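Local coordinates for protein exotoxin 5 (Staphylococcus aureus subsp. aureus COL, PDB 3R2I) that is a secreted staphylococcal superantigen-like protein of undetermined function, built from an OB-fold domain and a beta-grasp domain and probably acting on host immune factors, at residues A[206-219]-A[236-249]. Numbering follows the deposited sequence.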
ATOM      1  N   LYS A 206      16.360   9.329  -2.239  1.00 32.00           N
ATOM      2  CA  LYS A 206      16.327   9.448  -3.676  1.00 34.05           C
ATOM      3  C   LYS A 206      16.259   8.047  -4.256  1.00 33.49           C
ATOM      4  O   LYS A 206      17.174   7.247  -4.073  1.00 36.40           O
ATOM      5  CB  LYS A 206      17.560  10.163  -4.205  1.00 35.23           C
ATOM      6  CG  LYS A 206      17.558  11.659  -3.966  1.00 43.08           C
ATOM      7  CD  LYS A 206      18.910  12.283  -4.319  1.00 52.43           C
ATOM      8  CE  LYS A 206      18.798  13.819  -4.445  1.00 58.58           C
ATOM      9  NZ  LYS A 206      18.105  14.517  -3.292  1.00 59.99           N
ATOM     10  N   GLY A 207      15.160   7.746  -4.921  1.00 30.92           N
ATOM     11  CA  GLY A 207      14.967   6.460  -5.518  1.00 28.80           C
ATOM     12  C   GLY A 207      13.540   6.255  -5.963  1.00 27.34           C
ATOM     13  O   GLY A 207      12.701   7.129  -5.798  1.00 28.32           O
ATOM     14  N   ARG A 208      13.283   5.080  -6.529  1.00 26.82           N
ATOM     15  CA  ARG A 208      11.987   4.727  -6.996  1.00 25.93           C
ATOM     16  C   ARG A 208      11.709   3.238  -6.993  1.00 25.69           C
ATOM     17  O   ARG A 208      12.610   2.399  -7.033  1.00 25.81           O
ATOM     18  CB  ARG A 208      11.786   5.262  -8.404  1.00 28.67           C
ATOM     19  CG  ARG A 208      12.783   4.774  -9.379  1.00 35.14           C
ATOM     20  CD  ARG A 208      12.450   5.194 -10.807  1.00 43.36           C
ATOM     21  NE  ARG A 208      13.218   4.385 -11.764  1.00 45.97           N
ATOM     22  CZ  ARG A 208      13.071   4.437 -13.088  1.00 52.77           C
ATOM     23  NH1 ARG A 208      13.806   3.647 -13.865  1.00 53.85           N
ATOM     24  NH2 ARG A 208      12.192   5.274 -13.644  1.00 56.53           N
ATOM     25  N   ILE A 209      10.417   2.939  -6.879  1.00 24.10           N
ATOM     26  CA  ILE A 209       9.878   1.621  -6.995  1.00 22.42           C
ATOM     27  C   ILE A 209       9.180   1.608  -8.340  1.00 23.13           C
ATOM     28  O   ILE A 209       8.385   2.514  -8.633  1.00 25.97           O
ATOM     29  CB  ILE A 209       8.786   1.352  -5.936  1.00 22.59           C
ATOM     30  CG1 ILE A 209       9.345   1.463  -4.512  1.00 21.57           C
ATOM     31  CG2 ILE A 209       8.141  -0.033  -6.194  1.00 19.76           C
ATOM     32  CD1 ILE A 209       8.304   1.421  -3.410  1.00 17.89           C
ATOM     33  N   VAL A 210       9.472   0.614  -9.168  1.00 23.72           N
ATOM     34  CA  VAL A 210       8.800   0.449 -10.447  1.00 23.82           C
ATOM     35  C   VAL A 210       8.161  -0.937 -10.496  1.00 23.99           C
ATOM     36  O   VAL A 210       8.849  -1.970 -10.399  1.00 22.95           O
ATOM     37  CB  VAL A 210       9.739   0.590 -11.684  1.00 26.00           C
ATOM     38  CG1 VAL A 210       8.967   0.254 -12.940  1.00 24.04           C
ATOM     39  CG2 VAL A 210      10.321   2.009 -11.798  1.00 23.70           C
ATOM     40  N   ILE A 211       6.836  -0.954 -10.658  1.00 23.67           N
ATOM     41  CA  ILE A 211       6.080  -2.179 -10.782  1.00 22.06           C
ATOM     42  C   ILE A 211       5.751  -2.314 -12.241  1.00 23.31           C
ATOM     43  O   ILE A 211       4.970  -1.530 -12.766  1.00 23.41           O
ATOM     44  CB  ILE A 211       4.786  -2.099 -10.018  1.00 22.77           C
ATOM     45  CG1 ILE A 211       5.097  -1.891  -8.530  1.00 25.29           C
ATOM     46  CG2 ILE A 211       3.976  -3.349 -10.271  1.00 20.78           C
ATOM     47  CD1 ILE A 211       3.915  -1.375  -7.673  1.00 26.40           C
ATOM     48  N   ASN A 212       6.362  -3.294 -12.898  1.00 23.26           N
ATOM     49  CA  ASN A 212       6.116  -3.524 -14.299  1.00 25.51           C
ATOM     50  C   ASN A 212       5.020  -4.546 -14.481  1.00 23.94           C
ATOM     51  O   ASN A 212       5.064  -5.594 -13.875  1.00 22.61           O
ATOM     52  CB  ASN A 212       7.398  -3.997 -14.966  1.00 25.58           C
ATOM     53  CG  ASN A 212       8.476  -2.960 -14.910  1.00 27.63           C
ATOM     54  OD1 ASN A 212       9.456  -3.110 -14.176  1.00 30.61           O
ATOM     55  ND2 ASN A 212       8.300  -1.891 -15.658  1.00 21.38           N
ATOM     56  N   MET A 213       4.043  -4.211 -15.307  1.00 25.49           N
ATOM     57  CA  MET A 213       2.912  -5.087 -15.627  1.00 26.76           C
ATOM     58  C   MET A 213       3.212  -5.908 -16.901  1.00 29.37           C
ATOM     59  O   MET A 213       3.952  -5.458 -17.775  1.00 30.21           O
ATOM     60  CB  MET A 213       1.641  -4.247 -15.837  1.00 26.34           C
ATOM     61  CG  MET A 213       1.376  -3.280 -14.711  1.00 27.57           C
ATOM     62  SD  MET A 213       1.345  -4.099 -13.094  1.00 25.70           S
ATOM     63  CE  MET A 213      -0.152  -5.075 -13.245  1.00 30.61           C
ATOM     64  N   LYS A 214       2.621  -7.093 -17.025  1.00 31.96           N
ATOM     65  CA  LYS A 214       2.861  -7.951 -18.197  1.00 36.47           C
ATOM     66  C   LYS A 214       2.503  -7.238 -19.514  1.00 38.69           C
ATOM     67  O   LYS A 214       3.100  -7.512 -20.550  1.00 39.68           O
ATOM     68  CB  LYS A 214       2.202  -9.318 -18.022  1.00 36.72           C
ATOM     69  CG  LYS A 214       2.857 -10.117 -16.885  1.00 37.59           C
ATOM     70  CD  LYS A 214       2.209 -11.504 -16.675  1.00 43.77           C
ATOM     71  CE  LYS A 214       2.869 -12.251 -15.521  1.00 44.67           C
ATOM     72  NZ  LYS A 214       2.119 -13.503 -15.164  1.00 47.74           N
ATOM     73  N   ASP A 215       1.539  -6.326 -19.406  1.00 40.68           N
ATOM     74  CA  ASP A 215       1.110  -5.367 -20.438  1.00 44.55           C
ATOM     75  C   ASP A 215       2.230  -4.474 -20.877  1.00 44.64           C
ATOM     76  O   ASP A 215       2.094  -3.703 -21.813  1.00 45.77           O
ATOM     77  CB  ASP A 215       0.186  -4.315 -19.779  1.00 44.88           C
ATOM     78  CG  ASP A 215      -1.237  -4.624 -19.925  1.00 50.43           C
ATOM     79  OD1 ASP A 215      -1.541  -5.501 -20.762  1.00 58.52           O
ATOM     80  OD2 ASP A 215      -2.048  -3.942 -19.251  1.00 56.33           O
ATOM     81  N   GLU A 216       3.241  -4.409 -20.036  1.00 43.96           N
ATOM     82  CA  GLU A 216       4.367  -3.573 -20.274  1.00 46.05           C
ATOM     83  C   GLU A 216       4.037  -2.172 -19.660  1.00 44.45           C
ATOM     84  O   GLU A 216       4.873  -1.288 -19.662  1.00 45.13           O
ATOM     85  CB  GLU A 216       4.718  -3.603 -21.780  1.00 49.26           C
ATOM     86  CG  GLU A 216       6.224  -3.665 -22.063  1.00 53.20           C
ATOM     87  CD  GLU A 216       6.575  -4.467 -23.336  1.00 59.79           C
ATOM     88  OE1 GLU A 216       5.721  -4.625 -24.259  1.00 58.62           O
ATOM     89  OE2 GLU A 216       7.732  -4.967 -23.382  1.00 63.91           O
ATOM     90  N   LYS A 217       2.825  -1.972 -19.140  1.00 43.97           N
ATOM     91  CA  LYS A 217       2.506  -0.728 -18.426  1.00 43.32           C
ATOM     92  C   LYS A 217       3.276  -0.792 -17.104  1.00 39.46           C
ATOM     93  O   LYS A 217       3.758  -1.845 -16.712  1.00 36.78           O
ATOM     94  CB  LYS A 217       1.020  -0.601 -18.074  1.00 43.64           C
ATOM     95  CG  LYS A 217       0.108  -0.304 -19.243  1.00 52.09           C
ATOM     96  CD  LYS A 217      -1.337  -0.048 -18.750  1.00 55.91           C
ATOM     97  CE  LYS A 217      -2.201   0.534 -19.848  1.00 58.70           C
ATOM     98  NZ  LYS A 217      -2.151  -0.346 -21.035  1.00 62.31           N
ATOM     99  N   LYS A 218       3.380   0.327 -16.406  1.00 38.16           N
ATOM    100  CA  LYS A 218       4.065   0.309 -15.124  1.00 36.99           C
ATOM    101  C   LYS A 218       3.571   1.353 -14.147  1.00 34.82           C
ATOM    102  O   LYS A 218       2.941   2.322 -14.545  1.00 36.00           O
ATOM    103  CB  LYS A 218       5.560   0.465 -15.332  1.00 37.84           C
ATOM    104  CG  LYS A 218       5.959   1.701 -16.049  1.00 42.36           C
ATOM    105  CD  LYS A 218       7.450   1.643 -16.292  1.00 49.86           C
ATOM    106  CE  LYS A 218       7.984   2.927 -16.932  1.00 54.72           C
ATOM    107  NZ  LYS A 218       9.492   2.970 -16.821  1.00 57.13           N
ATOM    108  N   HIS A 219       3.851   1.126 -12.868  1.00 31.28           N
ATOM    109  CA  HIS A 219       3.496   2.055 -11.824  1.00 30.03           C
ATOM    110  C   HIS A 219       4.794   2.493 -11.170  1.00 29.68           C
ATOM    111  O   HIS A 219       5.540   1.659 -10.651  1.00 30.08           O
ATOM    112  CB  HIS A 219       2.605   1.385 -10.775  1.00 29.36           C
ATOM    113  CG  HIS A 219       1.371   0.754 -11.340  1.00 30.37           C
ATOM    114  ND1 HIS A 219       0.204   1.458 -11.548  1.00 35.95           N
ATOM    115  CD2 HIS A 219       1.119  -0.515 -11.747  1.00 32.59           C
ATOM    116  CE1 HIS A 219      -0.711   0.654 -12.068  1.00 36.21           C
ATOM    117  NE2 HIS A 219      -0.183  -0.551 -12.200  1.00 35.16           N
ATOM    118  N   MET A 236      -4.962  -3.358  -8.936  1.00 26.19           N
ATOM    119  CA  MET A 236      -4.488  -4.103 -10.099  1.00 28.17           C
ATOM    120  C   MET A 236      -4.561  -5.607  -9.810  1.00 27.85           C
ATOM    121  O   MET A 236      -4.676  -5.995  -8.661  1.00 25.85           O
ATOM    122  CB  MET A 236      -3.047  -3.719 -10.392  1.00 26.46           C
ATOM    123  CG  MET A 236      -2.069  -4.275  -9.364  1.00 27.39           C
ATOM    124  SD  MET A 236      -0.432  -3.495  -9.412  1.00 30.21           S
ATOM    125  CE  MET A 236      -0.830  -1.915  -8.629  1.00 19.24           C
ATOM    126  N   ASP A 237      -4.520  -6.424 -10.858  1.00 29.05           N
ATOM    127  CA  ASP A 237      -4.536  -7.882 -10.737  1.00 30.61           C
ATOM    128  C   ASP A 237      -3.123  -8.306 -10.440  1.00 29.08           C
ATOM    129  O   ASP A 237      -2.240  -8.075 -11.255  1.00 29.42           O
ATOM    130  CB  ASP A 237      -4.972  -8.547 -12.039  1.00 33.99           C
ATOM    131  CG  ASP A 237      -6.449  -8.597 -12.209  1.00 39.83           C
ATOM    132  OD1 ASP A 237      -7.212  -8.447 -11.195  1.00 45.80           O
ATOM    133  OD2 ASP A 237      -6.835  -8.892 -13.363  1.00 48.73           O
ATOM    134  N   SER A 238      -2.903  -8.967  -9.308  1.00 27.26           N
ATOM    135  CA  SER A 238      -1.545  -9.307  -8.924  1.00 25.89           C
ATOM    136  C   SER A 238      -0.843 -10.277  -9.880  1.00 27.60           C
ATOM    137  O   SER A 238       0.379 -10.305  -9.948  1.00 27.07           O
ATOM    138  CB  SER A 238      -1.516  -9.811  -7.476  1.00 24.92           C
ATOM    139  OG  SER A 238      -2.096 -11.082  -7.366  1.00 28.33           O
ATOM    140  N   LYS A 239      -1.604 -11.058 -10.629  1.00 30.81           N
ATOM    141  CA  LYS A 239      -0.988 -11.999 -11.539  1.00 34.81           C
ATOM    142  C   LYS A 239      -0.440 -11.279 -12.794  1.00 34.83           C
ATOM    143  O   LYS A 239       0.308 -11.878 -13.575  1.00 34.82           O
ATOM    144  CB  LYS A 239      -1.924 -13.170 -11.928  1.00 36.93           C
ATOM    145  CG  LYS A 239      -3.028 -12.873 -12.968  1.00 46.57           C
ATOM    146  CD  LYS A 239      -4.410 -12.387 -12.427  1.00 55.80           C
ATOM    147  CE  LYS A 239      -5.260 -13.538 -11.801  1.00 55.95           C
ATOM    148  NZ  LYS A 239      -6.619 -13.082 -11.390  1.00 54.81           N
ATOM    149  N   GLN A 240      -0.795 -10.001 -12.968  1.00 33.56           N
ATOM    150  CA  GLN A 240      -0.335  -9.230 -14.100  1.00 33.04           C
ATOM    151  C   GLN A 240       0.948  -8.482 -13.818  1.00 31.95           C
ATOM    152  O   GLN A 240       1.448  -7.775 -14.668  1.00 32.53           O
ATOM    153  CB  GLN A 240      -1.416  -8.267 -14.528  1.00 34.29           C
ATOM    154  CG  GLN A 240      -2.669  -8.984 -15.015  1.00 38.24           C
ATOM    155  CD  GLN A 240      -2.385  -9.849 -16.226  1.00 42.52           C
ATOM    156  OE1 GLN A 240      -1.702  -9.429 -17.159  1.00 42.32           O
ATOM    157  NE2 GLN A 240      -2.897 -11.061 -16.208  1.00 45.25           N
ATOM    158  N   ILE A 241       1.453  -8.585 -12.601  1.00 30.82           N
ATOM    159  CA  ILE A 241       2.704  -7.938 -12.254  1.00 29.38           C
ATOM    160  C   ILE A 241       3.836  -8.817 -12.784  1.00 31.02           C
ATOM    161  O   ILE A 241       3.978  -9.977 -12.375  1.00 32.04           O
ATOM    162  CB  ILE A 241       2.865  -7.806 -10.726  1.00 28.12           C
ATOM    163  CG1 ILE A 241       1.771  -6.900 -10.155  1.00 27.58           C
ATOM    164  CG2 ILE A 241       4.261  -7.230 -10.390  1.00 22.88           C
ATOM    165  CD1 ILE A 241       1.691  -6.925  -8.638  1.00 23.02           C
ATOM    166  N   LYS A 242       4.602  -8.287 -13.724  1.00 31.65           N
ATOM    167  CA  LYS A 242       5.722  -9.001 -14.304  1.00 31.28           C
ATOM    168  C   LYS A 242       6.897  -9.014 -13.314  1.00 29.46           C
ATOM    169  O   LYS A 242       7.446 -10.071 -12.995  1.00 29.72           O
ATOM    170  CB  LYS A 242       6.141  -8.319 -15.595  1.00 32.87           C
ATOM    171  CG  LYS A 242       7.259  -9.046 -16.355  1.00 35.11           C
ATOM    172  CD  LYS A 242       7.555  -8.348 -17.675  1.00 40.77           C
ATOM    173  CE  LYS A 242       8.698  -9.028 -18.429  1.00 48.30           C
ATOM    174  NZ  LYS A 242       9.012  -8.394 -19.755  1.00 52.64           N
ATOM    175  N   ASN A 243       7.291  -7.837 -12.846  1.00 26.53           N
ATOM    176  CA  ASN A 243       8.383  -7.729 -11.896  1.00 25.01           C
ATOM    177  C   ASN A 243       8.338  -6.398 -11.179  1.00 23.39           C
ATOM    178  O   ASN A 243       7.572  -5.511 -11.541  1.00 23.27           O
ATOM    179  CB  ASN A 243       9.732  -7.909 -12.606  1.00 25.26           C
ATOM    180  CG  ASN A 243       9.976  -6.863 -13.662  1.00 27.32           C
ATOM    181  OD1 ASN A 243       9.810  -7.118 -14.841  1.00 31.55           O
ATOM    182  ND2 ASN A 243      10.273  -5.663 -13.243  1.00 32.16           N
ATOM    183  N   ILE A 244       9.120  -6.292 -10.118  1.00 21.68           N
ATOM    184  CA  ILE A 244       9.182  -5.083  -9.348  1.00 20.93           C
ATOM    185  C   ILE A 244      10.651  -4.748  -9.199  1.00 20.98           C
ATOM    186  O   ILE A 244      11.468  -5.587  -8.821  1.00 20.08           O
ATOM    187  CB  ILE A 244       8.546  -5.207  -7.961  1.00 21.23           C
ATOM    188  CG1 ILE A 244       7.117  -5.738  -8.048  1.00 20.79           C
ATOM    189  CG2 ILE A 244       8.591  -3.839  -7.236  1.00 16.35           C
ATOM    190  CD1 ILE A 244       6.537  -6.070  -6.634  1.00 18.33           C
ATOM    191  N   GLU A 245      10.988  -3.515  -9.512  1.00 21.56           N
ATOM    192  CA  GLU A 245      12.361  -3.083  -9.430  1.00 24.02           C
ATOM    193  C   GLU A 245      12.467  -1.838  -8.593  1.00 22.23           C
ATOM    194  O   GLU A 245      11.735  -0.893  -8.802  1.00 23.00           O
ATOM    195  CB  GLU A 245      12.863  -2.732 -10.827  1.00 26.19           C
ATOM    196  CG  GLU A 245      12.814  -3.848 -11.840  1.00 34.33           C
ATOM    197  CD  GLU A 245      13.066  -3.346 -13.291  1.00 44.36           C
ATOM    198  OE1 GLU A 245      12.768  -2.149 -13.609  1.00 50.09           O
ATOM    199  OE2 GLU A 245      13.518  -4.168 -14.127  1.00 49.71           O
ATOM    200  N   VAL A 246      13.379  -1.836  -7.648  1.00 21.94           N
ATOM    201  CA  VAL A 246      13.620  -0.666  -6.837  1.00 21.11           C
ATOM    202  C   VAL A 246      15.034  -0.176  -7.135  1.00 21.91           C
ATOM    203  O   VAL A 246      15.977  -0.980  -7.204  1.00 20.50           O
ATOM    204  CB  VAL A 246      13.491  -0.986  -5.337  1.00 22.08           C
ATOM    205  CG1 VAL A 246      13.826   0.234  -4.489  1.00 15.33           C
ATOM    206  CG2 VAL A 246      12.087  -1.512  -5.027  1.00 19.52           C
ATOM    207  N   ASN A 247      15.159   1.135  -7.331  1.00 23.07           N
ATOM    208  CA  ASN A 247      16.421   1.795  -7.565  1.00 26.64           C
ATOM    209  C   ASN A 247      16.659   2.715  -6.389  1.00 28.35           C
ATOM    210  O   ASN A 247      15.798   3.541  -6.061  1.00 29.79           O
ATOM    211  CB  ASN A 247      16.383   2.632  -8.838  1.00 28.76           C
ATOM    212  CG  ASN A 247      15.992   1.813 -10.059  1.00 33.91           C
ATOM    213  OD1 ASN A 247      16.640   0.848 -10.408  1.00 38.23           O
ATOM    214  ND2 ASN A 247      14.931   2.230 -10.730  1.00 44.70           N
ATOM    215  N   LEU A 248      17.804   2.532  -5.739  1.00 29.39           N
ATOM    216  CA  LEU A 248      18.242   3.328  -4.617  1.00 29.71           C
ATOM    217  C   LEU A 248      19.394   4.159  -5.171  1.00 34.50           C
ATOM    218  O   LEU A 248      20.510   3.653  -5.354  1.00 37.93           O
ATOM    219  CB  LEU A 248      18.710   2.437  -3.482  1.00 27.02           C
ATOM    220  CG  LEU A 248      17.620   1.552  -2.895  1.00 24.74           C
ATOM    221  CD1 LEU A 248      18.175   0.721  -1.787  1.00 26.00           C
ATOM    222  CD2 LEU A 248      16.451   2.373  -2.371  1.00 22.85           C
ATOM    223  N   ASN A 249      19.128   5.435  -5.431  1.00 36.14           N
ATOM    224  CA  ASN A 249      20.118   6.336  -6.013  1.00 38.54           C
ATOM    225  C   ASN A 249      20.829   7.153  -4.937  1.00 40.39           C
ATOM    226  O   ASN A 249      20.697   6.863  -3.747  1.00 39.78           O
ATOM    227  CB  ASN A 249      19.397   7.286  -6.968  1.00 39.26           C
ATOM    228  CG  ASN A 249      18.564   6.545  -7.980  1.00 40.10           C
ATOM    229  OD1 ASN A 249      18.829   5.371  -8.275  1.00 44.50           O
ATOM    230  ND2 ASN A 249      17.546   7.207  -8.508  1.00 35.47           N
ATOM    231  OXT ASN A 249      21.527   8.127  -5.243  1.00 42.26           O
TER
HETATM  232  O   HOH W   1      -0.807  -6.658 -17.666  1.00 35.84           O
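I209, I211, I244 and V246 form the tightly packed face of this antiparallel strand pair. I209 lies alongside both neighbours: its CG2 meets I244 CG2 at 4.0 Å, and its CG1 turns to V246 CG2. I211 CG2 points opposite the backbone N, which brings it 3.9 Å from I241 CG2. Helix 182-197 covers this face, with I189 over I209 and L182 and L185 over I211. Near the turn, M213 is bent at chi2 and chi3. The bend curls its CE back onto Q240 and I241. M236 CE sits over one face of the H219 ring, 20° off the normal, in a CH-pi contact. M213 SD lies at the edge of that same ring.

The pair belongs to the mixed sheet of the C-terminal beta-grasp domain. Strand 241-248 is central there, between strands 155-160 and 207-213. A classic beta bulge breaks the register where K242 and N243 both face N212. K242 N bonds N212 O at 2.7 Å, while the bond from N243 N to the same oxygen is weak.

The other face carries mostly polar side chains, R208, N212, N243, E245 and N247, and several are partly exposed. V210 is the apolar exception, its CG2 lying over one face of the R208 guanidinium. N243 ND2 donates to N212 OD1 at 2.8 Å, with the amide planes 52° apart. N247 ND2 comes to the guanidinium edge, 2.9 Å from R208 NE; both atoms are donors, so this close approach is doubtful and is no hydrogen bond. R208 NH2 forms a salt bridge with E220 OE1, and N247 OD1 accepts from K159. At the exposed turn the extended K214 chain carries NZ to K239 O, 2.9 Å away. A water links D215 N to Q240 OE1.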